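Local coordinates for protein EvdO1 (Micromonospora carbonacea, PDB 4XBZ) that probably catalyses an oxidative cyclization in orthosomycin biosynthesis, as a metal-dependent oxygenase of the phytanoyl-CoA dioxygenase family, at residues E190-W195 and K252-I257; L185-E190 and M230-L235; V111-R116 and D322-A327. One frame throughout, in Å; residues are numbered along the deposited sequence.

Contact 1. Residues E190-W195 and K252-I257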
# COMPACT_ATOMS: atom_id res chain seq x y z
N GLU A 190 2.47 29.02 -4.29
CA GLU A 190 1.06 28.86 -3.93
C GLU A 190 0.12 29.60 -4.88
O GLU A 190 -1.06 29.25 -4.98
CB GLU A 190 0.81 29.31 -2.50
CG GLU A 190 -0.57 28.92 -2.02
CD GLU A 190 -0.77 29.17 -0.55
OE1 GLU A 190 0.20 29.00 0.22
OE2 GLU A 190 -1.91 29.52 -0.16
N ASP A 191 0.61 30.61 -5.58
CA ASP A 191 -0.27 31.30 -6.52
C ASP A 191 -0.28 30.64 -7.91
O ASP A 191 -0.94 31.14 -8.82
CB ASP A 191 0.12 32.79 -6.64
CG ASP A 191 1.58 33.00 -7.00
OD1 ASP A 191 2.45 32.28 -6.45
OD2 ASP A 191 1.86 33.87 -7.85
N ASN A 192 0.44 29.52 -8.07
CA ASN A 192 0.45 28.75 -9.33
C ASN A 192 0.88 27.29 -9.09
O ASN A 192 2.03 26.93 -9.31
CB ASN A 192 1.39 29.41 -10.36
CG ASN A 192 1.17 28.87 -11.79
OD1 ASN A 192 0.60 27.80 -12.00
ND2 ASN A 192 1.62 29.64 -12.78
N CYS A 193 -0.07 26.46 -8.65
CA CYS A 193 0.22 25.09 -8.23
C CYS A 193 -1.02 24.21 -8.26
O CYS A 193 -2.12 24.69 -8.57
CB CYS A 193 0.83 25.06 -6.81
SG CYS A 193 -0.30 25.55 -5.43
N VAL A 194 -0.85 22.92 -7.93
CA VAL A 194 -1.96 21.98 -7.85
C VAL A 194 -2.64 22.06 -6.50
O VAL A 194 -1.97 22.22 -5.47
CB VAL A 194 -1.50 20.51 -8.06
CG1 VAL A 194 -2.71 19.59 -8.18
CG2 VAL A 194 -0.62 20.38 -9.27
N TRP A 195 -3.96 21.92 -6.49
CA TRP A 195 -4.70 21.83 -5.23
C TRP A 195 -5.43 20.49 -5.18
O TRP A 195 -5.80 19.93 -6.21
CB TRP A 195 -5.69 23.00 -5.08
CG TRP A 195 -5.05 24.36 -5.01
CD1 TRP A 195 -4.49 25.05 -6.05
CD2 TRP A 195 -4.93 25.20 -3.86
NE1 TRP A 195 -4.01 26.26 -5.61
CE2 TRP A 195 -4.26 26.38 -4.27
CE3 TRP A 195 -5.30 25.07 -2.52
CZ2 TRP A 195 -3.97 27.42 -3.39
CZ3 TRP A 195 -5.01 26.11 -1.64
CH2 TRP A 195 -4.35 27.27 -2.09
N LYS A 252 4.24 31.41 -16.13
CA LYS A 252 5.17 30.35 -15.75
C LYS A 252 4.92 29.10 -16.58
O LYS A 252 3.77 28.73 -16.78
CB LYS A 252 5.06 30.00 -14.27
CG LYS A 252 5.28 31.16 -13.32
CD LYS A 252 5.11 30.72 -11.87
CE LYS A 252 5.42 31.87 -10.91
NZ LYS A 252 4.85 33.14 -11.46
N GLN A 253 5.98 28.45 -17.05
CA GLN A 253 5.78 27.29 -17.92
C GLN A 253 5.41 26.02 -17.12
O GLN A 253 4.76 25.11 -17.66
CB GLN A 253 7.00 27.03 -18.80
CG GLN A 253 6.65 26.22 -20.06
CD GLN A 253 7.84 25.94 -20.96
OE1 GLN A 253 8.96 25.70 -20.48
NE2 GLN A 253 7.62 25.99 -22.28
N ARG A 254 5.80 25.98 -15.85
CA ARG A 254 5.35 24.94 -14.92
C ARG A 254 5.41 23.53 -15.52
O ARG A 254 4.39 22.93 -15.81
CB ARG A 254 3.93 25.25 -14.44
CG ARG A 254 3.83 26.53 -13.63
CD ARG A 254 3.24 26.26 -12.27
NE ARG A 254 3.23 24.84 -11.99
CZ ARG A 254 2.14 24.13 -11.73
NH1 ARG A 254 0.95 24.70 -11.67
NH2 ARG A 254 2.25 22.83 -11.53
N ARG A 255 6.62 23.03 -15.71
CA ARG A 255 6.78 21.71 -16.29
C ARG A 255 6.82 20.63 -15.20
O ARG A 255 7.58 20.73 -14.23
CB ARG A 255 8.06 21.65 -17.14
CG ARG A 255 8.18 22.76 -18.20
CD ARG A 255 9.62 22.92 -18.67
NE ARG A 255 10.53 23.32 -17.60
CZ ARG A 255 11.85 23.15 -17.64
NH1 ARG A 255 12.41 22.59 -18.70
NH2 ARG A 255 12.60 23.53 -16.60
N VAL A 256 6.00 19.60 -15.38
CA VAL A 256 5.99 18.44 -14.49
C VAL A 256 6.08 17.13 -15.28
O VAL A 256 5.32 16.92 -16.23
CB VAL A 256 4.72 18.40 -13.61
CG1 VAL A 256 4.74 17.15 -12.72
CG2 VAL A 256 4.61 19.66 -12.76
N ILE A 257 7.01 16.27 -14.88
CA ILE A 257 7.12 14.93 -15.44
C ILE A 257 6.32 13.95 -14.58
O ILE A 257 6.59 13.82 -13.39
CB ILE A 257 8.59 14.47 -15.52
CG1 ILE A 257 9.30 15.17 -16.67
CG2 ILE A 257 8.70 12.97 -15.72
CD1 ILE A 257 10.79 14.89 -16.70
O HOH W 1 1.89 32.89 -11.72
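Asn192 and Arg254 join two connections of the double-stranded beta-helix, one leading into strand 194-196 of the smaller sheet and the other into strand 256-263 of the larger. Their side chains run past each other in opposite directions, and Arg254 NH1 gives a hydrogen to Asn192 OD1 at 3.1 Å. The bond is almost straight, 176° at the hydrogen, and OD1 sits at the edge of the guanidinium, in its plane. The amide stands nearly perpendicular to that plane, at 86°, and turns the rest of its atoms away from it.

The torsions explain this fit. With chi1 at -165°, the amide of Asn192 leaves the backbone beside its carbonyl carbon and reaches across to the opposing loop. Arg254 is not extended: it bends at both chi2 and chi3, laying CD 3.1 Å from Asn192 OD1 and bringing the guanidinium back along the Asn192-Val194 backbone. NH1 consequently also lies 3.5 Å from Cys193 CA, and NH2 is 4.4 Å from Val194 CG2. Lys149 NZ brings a second positive charge close to NH1, and the partly negative amide oxygen probably eases this crowding of cations only in part.

Asparagine suits its place because its amide offers an acceptor and a donor side by side: the oxygen serves the arginine, while the nitrogen faces Lys252. The aliphatic part of that lysine lies alongside, CB 3.8 Å from Asn192 ND2, before the chain bends at its last torsion.

Val194 carries the contact close to the metal site, probably the catalytic centre, its side chain about 7 Å from the nickel ion bound by His160, Asp162 and His244. At the other end, one water accepts from Lys252 NZ at 3.0 Å and, weakly, from Asn192 ND2 at 3.4 Å.

Contact 2. Residues L185-E190 and M230-L235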
# COMPACT_ATOMS: atom_id res chain seq x y z
N LEU A 185 9.96 20.22 -12.46
CA LEU A 185 11.12 20.81 -13.10
C LEU A 185 11.13 22.32 -12.82
O LEU A 185 12.18 22.96 -12.80
CB LEU A 185 11.12 20.56 -14.60
CG LEU A 185 10.96 19.12 -15.07
CD1 LEU A 185 11.45 18.95 -16.51
CD2 LEU A 185 11.67 18.15 -14.14
N ASP A 186 9.95 22.87 -12.63
CA ASP A 186 9.82 24.29 -12.33
C ASP A 186 9.09 24.44 -11.00
O ASP A 186 8.32 23.54 -10.62
CB ASP A 186 9.10 25.00 -13.47
CG ASP A 186 9.77 24.77 -14.80
OD1 ASP A 186 11.02 24.92 -14.88
OD2 ASP A 186 9.06 24.43 -15.76
N PRO A 187 9.34 25.55 -10.29
CA PRO A 187 8.64 25.73 -9.01
C PRO A 187 7.14 25.88 -9.23
O PRO A 187 6.71 26.28 -10.31
CB PRO A 187 9.26 27.01 -8.44
CG PRO A 187 9.76 27.75 -9.61
CD PRO A 187 10.15 26.73 -10.65
N ALA A 188 6.38 25.47 -8.22
CA ALA A 188 4.94 25.64 -8.18
C ALA A 188 4.60 26.35 -6.87
O ALA A 188 4.27 25.70 -5.88
CB ALA A 188 4.21 24.30 -8.27
N PRO A 189 4.73 27.69 -6.87
CA PRO A 189 4.40 28.56 -5.72
C PRO A 189 2.91 28.47 -5.41
O PRO A 189 2.17 27.89 -6.21
CB PRO A 189 4.79 29.96 -6.21
CG PRO A 189 4.67 29.88 -7.72
CD PRO A 189 5.10 28.48 -8.07
N GLU A 190 2.47 29.02 -4.29
CA GLU A 190 1.06 28.86 -3.93
C GLU A 190 0.12 29.60 -4.88
O GLU A 190 -1.06 29.25 -4.98
CB GLU A 190 0.81 29.31 -2.50
CG GLU A 190 -0.57 28.92 -2.02
CD GLU A 190 -0.77 29.17 -0.55
OE1 GLU A 190 0.20 29.00 0.22
OE2 GLU A 190 -1.91 29.52 -0.16
N MET A 230 5.62 23.58 -4.34
CA MET A 230 6.77 22.80 -4.83
C MET A 230 8.00 23.60 -5.26
O MET A 230 7.89 24.59 -5.99
CB MET A 230 6.32 21.95 -6.03
CG MET A 230 5.06 21.19 -5.76
SD MET A 230 5.42 19.88 -4.61
CE MET A 230 3.80 19.49 -4.06
N GLN A 231 9.17 23.12 -4.84
CA GLN A 231 10.43 23.58 -5.40
C GLN A 231 10.87 22.62 -6.50
O GLN A 231 10.47 21.46 -6.49
CB GLN A 231 11.50 23.68 -4.30
CG GLN A 231 11.22 24.77 -3.28
CD GLN A 231 10.70 26.04 -3.92
OE1 GLN A 231 11.36 26.65 -4.77
NE2 GLN A 231 9.48 26.43 -3.53
N PRO A 232 11.69 23.09 -7.47
CA PRO A 232 12.10 22.14 -8.51
C PRO A 232 12.90 20.96 -7.93
O PRO A 232 13.67 21.12 -6.97
CB PRO A 232 12.95 22.99 -9.46
CG PRO A 232 12.40 24.39 -9.29
CD PRO A 232 12.06 24.48 -7.80
N GLY A 233 12.68 19.78 -8.49
CA GLY A 233 13.29 18.57 -7.97
C GLY A 233 12.52 17.92 -6.83
O GLY A 233 12.92 16.87 -6.32
N ASP A 234 11.44 18.56 -6.40
CA ASP A 234 10.53 17.97 -5.42
C ASP A 234 9.57 17.04 -6.14
O ASP A 234 9.41 17.14 -7.35
CB ASP A 234 9.71 19.02 -4.67
CG ASP A 234 10.51 19.74 -3.63
OD1 ASP A 234 11.61 19.26 -3.26
OD2 ASP A 234 10.01 20.78 -3.16
N LEU A 235 8.91 16.19 -5.36
CA LEU A 235 8.05 15.14 -5.89
C LEU A 235 6.67 15.14 -5.24
O LEU A 235 6.54 15.03 -4.01
CB LEU A 235 8.72 13.77 -5.70
CG LEU A 235 7.81 12.54 -5.81
CD1 LEU A 235 7.34 12.31 -7.23
CD2 LEU A 235 8.48 11.30 -5.23
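Ala188 and Met230 form a single antiparallel bridge, a hydrogen-bonded pair, between two loops of the double-stranded beta-helix. Both backbone polar groups of each residue are used: Ala188 N gives to Met230 O at 2.8 Å, and Met230 N gives to Ala188 O at 2.9 Å. Met230 O also receives a CA-H contact from Pro187, whose own nitrogen has no hydrogen to offer. Alanine is small enough for Ala188 CB to lie 3.9 Å from Met230 CB beside the bridge.

Beyond the bridge, Gln231 to Asp234 make a type II turn. Pro232 suits its second place with a ring-fixed phi, and Gly233 the third, where phi is positive and a CB would jam against the preceding carbonyl O. Asp234 N closes the turn on Gln231 O, while Gln231 N gives to Asp234 OD2 at 3.0 Å, from above the carboxylate plane. The Pro232 ring wedges against the other loop, CG 3.5 Å from Pro187 CD and CB 3.4 Å from Leu185 O. A serine in place of Pro232 would probably open a gap beside the Pro187 ring and leave the turn less rigid.

Several polar atoms find partners outside the two loops: Asp186 OD2 pairs with Arg255, and Asp234 OD2 with Arg61. Gly62 N serves Asp234 OD1, and the Leu185 O beside Pro232 accepts from NE2 of Gln73.

Contact 3. Residues V111-R116 and D322-A327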
# COMPACT_ATOMS: atom_id res chain seq x y z
N VAL A 111 7.95 10.23 -22.77
CA VAL A 111 9.15 11.04 -22.64
C VAL A 111 10.31 10.19 -22.14
O VAL A 111 11.46 10.58 -22.26
CB VAL A 111 8.94 12.21 -21.67
CG1 VAL A 111 7.82 13.13 -22.18
CG2 VAL A 111 8.59 11.68 -20.29
N VAL A 112 10.00 9.03 -21.58
CA VAL A 112 11.03 8.10 -21.13
C VAL A 112 11.73 7.47 -22.35
O VAL A 112 12.93 7.22 -22.34
CB VAL A 112 10.44 7.00 -20.21
CG1 VAL A 112 11.16 5.67 -20.38
CG2 VAL A 112 10.44 7.47 -18.75
N ASP A 113 10.97 7.23 -23.40
CA ASP A 113 11.54 6.74 -24.66
C ASP A 113 12.30 7.86 -25.39
O ASP A 113 13.27 7.61 -26.10
CB ASP A 113 10.43 6.16 -25.54
CG ASP A 113 10.96 5.47 -26.78
OD1 ASP A 113 11.95 4.71 -26.68
OD2 ASP A 113 10.37 5.68 -27.87
N LYS A 114 11.85 9.10 -25.20
CA LYS A 114 12.33 10.19 -26.05
C LYS A 114 13.61 10.83 -25.54
O LYS A 114 14.33 11.45 -26.30
CB LYS A 114 11.23 11.26 -26.20
CG LYS A 114 10.04 10.80 -27.04
CD LYS A 114 8.90 11.81 -27.05
CE LYS A 114 7.78 11.36 -27.99
NZ LYS A 114 7.27 9.98 -27.68
N ALA A 115 13.93 10.64 -24.27
CA ALA A 115 15.04 11.36 -23.68
C ALA A 115 15.74 10.53 -22.62
O ALA A 115 15.16 10.20 -21.59
CB ALA A 115 14.55 12.68 -23.09
N ARG A 116 17.01 10.23 -22.87
CA ARG A 116 17.79 9.36 -22.00
C ARG A 116 17.86 9.82 -20.53
O ARG A 116 17.80 8.98 -19.62
CB ARG A 116 19.21 9.20 -22.58
CG ARG A 116 20.03 8.10 -21.91
CD ARG A 116 21.43 7.91 -22.52
NE ARG A 116 22.30 7.19 -21.60
CZ ARG A 116 22.39 5.87 -21.54
NH1 ARG A 116 21.67 5.12 -22.37
NH2 ARG A 116 23.20 5.28 -20.66
N ASP A 322 13.04 -3.40 -27.97
CA ASP A 322 13.93 -2.51 -28.70
C ASP A 322 13.50 -1.06 -28.53
O ASP A 322 13.95 -0.18 -29.26
CB ASP A 322 13.98 -2.88 -30.20
CG ASP A 322 12.59 -2.92 -30.85
OD1 ASP A 322 11.62 -2.36 -30.29
OD2 ASP A 322 12.46 -3.50 -31.95
N THR A 323 12.60 -0.83 -27.57
CA THR A 323 12.04 0.50 -27.35
C THR A 323 11.48 0.65 -25.94
O THR A 323 11.22 -0.34 -25.25
CB THR A 323 10.92 0.82 -28.35
OG1 THR A 323 10.38 2.11 -28.06
CG2 THR A 323 9.82 -0.23 -28.26
N LEU A 324 11.30 1.89 -25.50
CA LEU A 324 10.71 2.15 -24.20
C LEU A 324 9.28 2.65 -24.36
O LEU A 324 8.63 3.02 -23.39
CB LEU A 324 11.54 3.15 -23.41
CG LEU A 324 12.97 2.70 -23.09
CD1 LEU A 324 13.64 3.65 -22.13
CD2 LEU A 324 12.98 1.30 -22.52
N ARG A 325 8.78 2.66 -25.58
CA ARG A 325 7.46 3.22 -25.83
C ARG A 325 6.47 2.16 -26.26
O ARG A 325 6.64 1.50 -27.28
CB ARG A 325 7.54 4.32 -26.87
CG ARG A 325 6.20 4.73 -27.46
CD ARG A 325 6.41 5.57 -28.73
NE ARG A 325 5.18 6.20 -29.20
CZ ARG A 325 4.28 5.59 -29.96
NH1 ARG A 325 4.47 4.32 -30.32
NH2 ARG A 325 3.19 6.23 -30.35
N PHE A 326 5.41 2.03 -25.47
CA PHE A 326 4.36 1.06 -25.72
C PHE A 326 3.02 1.72 -25.66
O PHE A 326 2.47 1.94 -24.58
CB PHE A 326 4.45 -0.07 -24.71
CG PHE A 326 5.67 -0.88 -24.88
CD1 PHE A 326 5.68 -1.96 -25.77
CD2 PHE A 326 6.84 -0.52 -24.23
CE1 PHE A 326 6.82 -2.70 -25.96
CE2 PHE A 326 7.99 -1.25 -24.43
CZ PHE A 326 7.98 -2.35 -25.29
N ALA A 327 2.49 2.03 -26.83
CA ALA A 327 1.32 2.87 -26.93
C ALA A 327 0.12 2.17 -26.36
O ALA A 327 -0.24 1.08 -26.80
CB ALA A 327 1.07 3.27 -28.38
O HOH W 2 8.02 5.90 -22.87
O HOH W 3 12.11 4.10 -29.72
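Thr323 OG1, beside the carboxylate of Asp113, is held by two partners. It accepts from Arg325 N at 3.0 Å, which makes an ST turn, and is hydrogen-bonded to a water 3.1 Å away that also gives a hydrogen to Asp113 OD2. Asp113 reaches this turn from the short helix 111-114, its chi1 of -173° directing the carboxylate out toward the loop. There OD1 takes the hydrogen of Leu324 N at 3.1 Å, well above the carboxylate plane, and OD2 rests 3.3 Å from Arg325 CB. A second water links the backbones, accepting weakly from Asp113 N and giving to Leu324 O.

Leu324 adds an apolar contact. Its CD1 meets Val112 CG1 at 3.6 Å, the two side chains crossing at about a right angle, with Ala119 and Cys288 also against the leucine.

Lys114 NZ and Arg325 NE come within 4.6 Å, but both form salt bridges with Asp91 OD2, whose negative charge probably offsets their repulsion. Such chemistry, one aspartate binding a backbone turn and another pairing with two cations, implies that the loop after helix 275-293 is fastened to helix 111-114 by polar bonds and water as well as by the Val112-Leu324 packing.

Contacts 1 and 2 are neighbours, their centres about 7 Å apart; they share Glu190, and their segments alternate along the chain. Both tie connections of the beta-helix together, and Arg255 with Asp186 bridges directly from one to the other. Contact 1 is the buried member and relies on a side-chain amide and a bent arginine, with Val194 near the nickel; partly buried contact 2 relies on backbone bonds and proline rings, farther from it. Contact 3 lies at the surface, its centre about 25 Å from those of the other two and across the chain's centre from contact 2. It holds helical and loop elements instead, uses a carboxylate and waters, and closes the long loop that encloses both others.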